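PDB 3H2I: esterase from Xanthomonas oryzae pv. oryzae, which degrades rice cell walls as a virulence-associated esterase, hydrolysing carboxylic ester bonds, probably through a serine nucleophile of the alpha/beta-hydrolase type. Local coordinates for residues N223-W228 and N335-P340; L109-A114 and T380-I385. The protein carries 1 engineered substitution. One frame throughout, in Å; residues are numbered along the deposited sequence.

In the fold
From the N terminus the chain lays down the antiparallel strands and the central strand 79-85 of the large mixed sheet, then enters helix 108-114, the first half of contact 2. Contact 2 closes the longer loop, and does so only when helix 376-396 arrives, 266 residues on between the nearer ends of the segments. Within that span the chain builds the remaining parallel strands and runs through helix 211-218 to the small hairpin 222-227. Contact 1 ties this hairpin to the loop after strand 328-332, so its loop lies wholly within that of contact 2. The contact centres are about 22 Å apart; His-377, bonded to Asp-336 of contact 1, lies in the first turn of helix 376-396.

Contact 1 (N223-W228 and N335-P340); sequences NAVGEW and NDATVP. Engineered in segment 223-228: Trp-228 (natural residue Asn).
Asn-223, in a small, weakly bonded hairpin, and Trp-228 just after it reach to the carbonyls of the loop 335-340, which follows strand 328-332 and carries the aspartate of a probable Ser-His-Asp triad. From Asn-223 CB, chi1 of 58° sets CG between the backbone N and the carbonyl carbon, and CG lies 4.0 Å from Pro-340 CG. The amide then divides. OD1 turns back into its own hairpin, taking Val-225 N at 2.7 Å in the carbonyl plane as an Asx turn and Gly-226 N from above that plane as an Asx motif. ND2 crosses the contact to Ala-337 O at 2.9 Å, with the acceptor in the amide plane; it is also hydrogen-bonded to Ser-218 OG. Bonds on both branches fix the amide's rotation.

Beside it, Val-225 CG1 sits 3.4 Å from both Asn-335 O and Asp-336 O and 3.9 Å from Ala-337 CB, while CG2 faces Pro-340 CB. Ala-337 CB also packs over Gly-226 N. In the loop itself, Asp-336 OD1 accepts from Val-339 N in an Asx motif, which steadies the carboxylate whose OD2 bonds to His-377 ND1.

Trp-228, an engineered residue where the natural one is asparagine, presents its indole edge to the loop, and NE1 meets Thr-338 O at 2.9 Å, in the ring plane and on a carbonyl lone pair.

Contact 2 (L109-A114 and T380-I385); sequences LVTRLA and TKESCI
Arg-112 of helix 108-114 meets Glu-382 and Ile-385 of helix 376-396, one partner for its charged end and one for the root of its side chain. The two helical segments run nearly parallel, 18° apart, with their axes no closer than 10.6 Å, so side chains rather than backbones bridge the gap.

The close packing gathers around one methyl group. Ile-385 CG2, anti to its own backbone N, comes up to Arg-112 CB at 3.8 Å and to Leu-113 CD1 at 3.9 Å, filling the angle between the two side chains. Leu-113 and Ile-385 cross at about a right angle, and both are buried.

On the other side the contact is polar and more open, with Arg-112 and Glu-382 both partly exposed. The arginine chain bends at chi2 and then runs extended to its guanidinium, while Glu-382 stretches out to meet it. A single oxygen, OE2, does the work: Arg-112 NE donates to it at 2.7 Å with an N-H...O angle of 156°, and NH2 adds a weak bond at 3.1 Å. The oxygen sits at the guanidinium edge, close to its plane, but the carboxylate is turned 69° away and is approached by NE on its anti side, somewhat out of its plane. This is therefore a salt bridge forked at one oxygen rather than a flat two-oxygen pair. Arg-112 NH1 has a second acidic partner in Glu-38.

Beneath the apolar part lies the central sheet, where Leu-113 rests on Leu-82 and Ile-385 on Trp-84, both of strand 79-85. Helix 18-26 flanks the arginine through Leu-25, and the disulfide Cys-384 to Cys-331 pins helix 376-396 to strand 328-332.

Contact 1 (N223-W228 and N335-P340)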
loop_
_atom_site.group_PDB
_atom_site.type_symbol
_atom_site.label_atom_id
_atom_site.label_comp_id
_atom_site.label_asym_id
_atom_site.label_seq_id
_atom_site.Cartn_x
_atom_site.Cartn_y
_atom_site.Cartn_z
ATOM N N ASN A 223 -1.154 14.896 -15.961
ATOM C CA ASN A 223 -1.156 15.891 -14.896
ATOM C C ASN A 223 0.119 16.718 -15.016
ATOM O O ASN A 223 0.955 16.439 -15.865
ATOM C CB ASN A 223 -1.210 15.193 -13.533
ATOM C CG ASN A 223 -0.059 14.237 -13.335
ATOM O OD1 ASN A 223 1.099 14.646 -13.355
ATOM N ND2 ASN A 223 -0.368 12.950 -13.156
ATOM N N ALA A 224 0.275 17.719 -14.158
ATOM C CA ALA A 224 1.451 18.588 -14.197
ATOM C C ALA A 224 2.789 17.867 -14.347
ATOM O O ALA A 224 3.726 18.421 -14.913
ATOM C CB ALA A 224 1.485 19.476 -12.954
ATOM N N VAL A 225 2.888 16.639 -13.848
ATOM C CA VAL A 225 4.144 15.899 -13.937
ATOM C C VAL A 225 4.353 15.200 -15.279
ATOM O O VAL A 225 5.462 15.195 -15.818
ATOM C CB VAL A 225 4.251 14.830 -12.832
ATOM C CG1 VAL A 225 5.656 14.214 -12.842
ATOM C CG2 VAL A 225 3.928 15.445 -11.481
ATOM N N GLY A 226 3.294 14.602 -15.814
ATOM C CA GLY A 226 3.414 13.908 -17.081
ATOM C C GLY A 226 2.174 13.133 -17.469
ATOM O O GLY A 226 1.078 13.401 -16.975
ATOM N N GLU A 227 2.347 12.173 -18.369
ATOM C CA GLU A 227 1.239 11.349 -18.826
ATOM C C GLU A 227 0.850 10.358 -17.734
ATOM O O GLU A 227 1.705 9.665 -17.178
ATOM C CB GLU A 227 1.636 10.598 -20.103
ATOM C CG GLU A 227 0.589 9.601 -20.591
ATOM C CD GLU A 227 1.057 8.784 -21.790
ATOM O OE1 GLU A 227 1.164 9.352 -22.898
ATOM O OE2 GLU A 227 1.320 7.570 -21.623
ATOM N N TRP A 228 -0.444 10.305 -17.421
ATOM C CA TRP A 228 -0.959 9.396 -16.400
ATOM C C TRP A 228 -1.154 8.054 -17.094
ATOM O O TRP A 228 -2.259 7.532 -17.198
ATOM C CB TRP A 228 -2.283 9.928 -15.853
ATOM C CG TRP A 228 -2.597 9.424 -14.484
ATOM C CD1 TRP A 228 -1.731 9.315 -13.436
ATOM C CD2 TRP A 228 -3.871 8.991 -13.996
ATOM N NE1 TRP A 228 -2.385 8.839 -12.325
ATOM C CE2 TRP A 228 -3.700 8.632 -12.640
ATOM C CE3 TRP A 228 -5.142 8.870 -14.573
ATOM C CZ2 TRP A 228 -4.751 8.159 -11.851
ATOM C CZ3 TRP A 228 -6.192 8.398 -13.783
ATOM C CH2 TRP A 228 -5.986 8.050 -12.437
ATOM N N ASN A 335 9.475 13.345 -10.012
ATOM C CA ASN A 335 9.340 12.800 -11.361
ATOM C C ASN A 335 8.130 11.870 -11.495
ATOM O O ASN A 335 7.729 11.530 -12.604
ATOM C CB ASN A 335 10.598 12.022 -11.751
ATOM C CG ASN A 335 11.853 12.876 -11.709
ATOM O OD1 ASN A 335 11.880 13.990 -12.238
ATOM N ND2 ASN A 335 12.906 12.348 -11.088
ATOM N N ASP A 336 7.560 11.465 -10.362
ATOM C CA ASP A 336 6.420 10.543 -10.342
ATOM C C ASP A 336 5.147 11.130 -10.961
ATOM O O ASP A 336 4.545 12.048 -10.398
ATOM C CB ASP A 336 6.122 10.123 -8.900
ATOM C CG ASP A 336 5.207 8.917 -8.817
ATOM O OD1 ASP A 336 4.306 8.777 -9.670
ATOM O OD2 ASP A 336 5.386 8.114 -7.882
ATOM N N ALA A 337 4.732 10.584 -12.104
ATOM C CA ALA A 337 3.525 11.064 -12.779
ATOM C C ALA A 337 2.306 10.186 -12.478
ATOM O O ALA A 337 1.171 10.569 -12.773
ATOM C CB ALA A 337 3.759 11.145 -14.287
ATOM N N THR A 338 2.536 9.014 -11.893
ATOM C CA THR A 338 1.443 8.105 -11.543
ATOM C C THR A 338 0.794 8.578 -10.240
ATOM O O THR A 338 -0.427 8.721 -10.154
ATOM C CB THR A 338 1.960 6.659 -11.368
ATOM O OG1 THR A 338 2.471 6.189 -12.621
ATOM C CG2 THR A 338 0.827 5.723 -10.896
ATOM N N VAL A 339 1.621 8.799 -9.226
ATOM C CA VAL A 339 1.161 9.299 -7.934
ATOM C C VAL A 339 2.012 10.535 -7.655
ATOM O O VAL A 339 3.109 10.437 -7.091
ATOM C CB VAL A 339 1.371 8.268 -6.795
ATOM C CG1 VAL A 339 0.996 8.890 -5.453
ATOM C CG2 VAL A 339 0.532 7.023 -7.053
ATOM N N PRO A 340 1.523 11.716 -8.076
ATOM C CA PRO A 340 2.220 12.990 -7.890
ATOM C C PRO A 340 2.625 13.267 -6.453
ATOM O O PRO A 340 1.852 13.051 -5.519
ATOM C CB PRO A 340 1.214 14.011 -8.419
ATOM C CG PRO A 340 0.543 13.253 -9.531
ATOM C CD PRO A 340 0.294 11.910 -8.871
#

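Contact 2 (L109-A114 and T380-I385)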
loop_
_atom_site.group_PDB
_atom_site.type_symbol
_atom_site.label_atom_id
_atom_site.label_comp_id
_atom_site.label_asym_id
_atom_site.label_seq_id
_atom_site.Cartn_x
_atom_site.Cartn_y
_atom_site.Cartn_z
ATOM N N LEU A 109 12.045 -5.756 1.237
ATOM C CA LEU A 109 11.552 -6.007 2.592
ATOM C C LEU A 109 12.550 -6.888 3.328
ATOM O O LEU A 109 12.759 -6.727 4.527
ATOM C CB LEU A 109 10.176 -6.681 2.567
ATOM C CG LEU A 109 9.043 -5.794 2.034
ATOM C CD1 LEU A 109 7.723 -6.541 2.058
ATOM C CD2 LEU A 109 8.956 -4.538 2.880
ATOM N N VAL A 110 13.164 -7.811 2.591
ATOM C CA VAL A 110 14.169 -8.729 3.132
ATOM C C VAL A 110 15.564 -8.102 3.111
ATOM O O VAL A 110 16.238 -8.022 4.138
ATOM C CB VAL A 110 14.256 -10.032 2.306
ATOM C CG1 VAL A 110 15.363 -10.923 2.858
ATOM C CG2 VAL A 110 12.925 -10.761 2.327
ATOM N N THR A 111 15.987 -7.646 1.936
ATOM C CA THR A 111 17.319 -7.061 1.781
ATOM C C THR A 111 17.542 -5.721 2.477
ATOM O O THR A 111 18.638 -5.452 2.962
ATOM C CB THR A 111 17.680 -6.874 0.283
ATOM O OG1 THR A 111 16.840 -5.867 -0.287
ATOM C CG2 THR A 111 17.487 -8.178 -0.493
ATOM N N ARG A 112 16.513 -4.881 2.539
ATOM C CA ARG A 112 16.658 -3.561 3.149
ATOM C C ARG A 112 16.135 -3.374 4.571
ATOM O O ARG A 112 16.633 -2.524 5.304
ATOM C CB ARG A 112 16.000 -2.504 2.255
ATOM C CG ARG A 112 16.484 -2.500 0.809
ATOM C CD ARG A 112 17.957 -2.131 0.706
ATOM N NE ARG A 112 18.351 -1.909 -0.682
ATOM C CZ ARG A 112 19.573 -1.558 -1.069
ATOM N NH1 ARG A 112 20.536 -1.385 -0.172
ATOM N NH2 ARG A 112 19.830 -1.376 -2.356
ATOM N N LEU A 113 15.135 -4.146 4.973
ATOM C CA LEU A 113 14.579 -3.956 6.310
ATOM C C LEU A 113 14.760 -5.116 7.283
ATOM O O LEU A 113 15.451 -4.971 8.288
ATOM C CB LEU A 113 13.096 -3.596 6.192
ATOM C CG LEU A 113 12.819 -2.253 5.508
ATOM C CD1 LEU A 113 11.406 -2.238 4.946
ATOM C CD2 LEU A 113 13.032 -1.121 6.505
ATOM N N ALA A 114 14.137 -6.256 7.004
ATOM C CA ALA A 114 14.266 -7.405 7.899
ATOM C C ALA A 114 15.738 -7.725 8.175
ATOM O O ALA A 114 16.094 -8.071 9.295
ATOM C CB ALA A 114 13.575 -8.620 7.299
ATOM N N THR A 380 10.665 4.540 -6.961
ATOM C CA THR A 380 10.621 5.073 -5.598
ATOM C C THR A 380 10.476 4.016 -4.510
ATOM O O THR A 380 10.779 4.276 -3.350
ATOM C CB THR A 380 9.475 6.098 -5.420
ATOM O OG1 THR A 380 8.211 5.439 -5.533
ATOM C CG2 THR A 380 9.569 7.179 -6.474
ATOM N N LYS A 381 10.016 2.825 -4.874
ATOM C CA LYS A 381 9.839 1.773 -3.880
ATOM C C LYS A 381 11.107 1.525 -3.054
ATOM O O LYS A 381 11.179 1.923 -1.893
ATOM C CB LYS A 381 9.397 0.469 -4.546
ATOM C CG LYS A 381 9.151 -0.665 -3.566
ATOM C CD LYS A 381 8.897 -1.974 -4.295
ATOM C CE LYS A 381 8.716 -3.116 -3.320
ATOM N NZ LYS A 381 8.573 -4.431 -4.011
ATOM N N GLU A 382 12.104 0.872 -3.645
ATOM C CA GLU A 382 13.336 0.577 -2.911
ATOM C C GLU A 382 14.119 1.829 -2.566
ATOM O O GLU A 382 14.783 1.895 -1.531
ATOM C CB GLU A 382 14.224 -0.379 -3.709
ATOM C CG GLU A 382 15.571 -0.639 -3.058
ATOM C CD GLU A 382 16.312 -1.810 -3.674
ATOM O OE1 GLU A 382 16.199 -2.015 -4.903
ATOM O OE2 GLU A 382 17.025 -2.516 -2.929
ATOM N N SER A 383 14.037 2.827 -3.435
ATOM C CA SER A 383 14.743 4.077 -3.205
ATOM C C SER A 383 14.244 4.739 -1.924
ATOM O O SER A 383 15.035 5.144 -1.076
ATOM C CB SER A 383 14.543 5.018 -4.392
ATOM O OG SER A 383 15.250 6.222 -4.187
ATOM N N CYS A 384 12.926 4.839 -1.782
ATOM C CA CYS A 384 12.335 5.458 -0.606
ATOM C C CYS A 384 12.443 4.595 0.648
ATOM O O CYS A 384 12.439 5.115 1.764
ATOM C CB CYS A 384 10.869 5.803 -0.869
ATOM S SG CYS A 384 10.582 7.440 -1.622
ATOM N N ILE A 385 12.530 3.278 0.467
ATOM C CA ILE A 385 12.660 2.371 1.609
ATOM C C ILE A 385 13.957 2.688 2.339
ATOM O O ILE A 385 13.983 2.817 3.563
ATOM C CB ILE A 385 12.720 0.890 1.167
ATOM C CG1 ILE A 385 11.358 0.443 0.628
ATOM C CG2 ILE A 385 13.150 0.012 2.340
ATOM C CD1 ILE A 385 10.249 0.622 1.603
#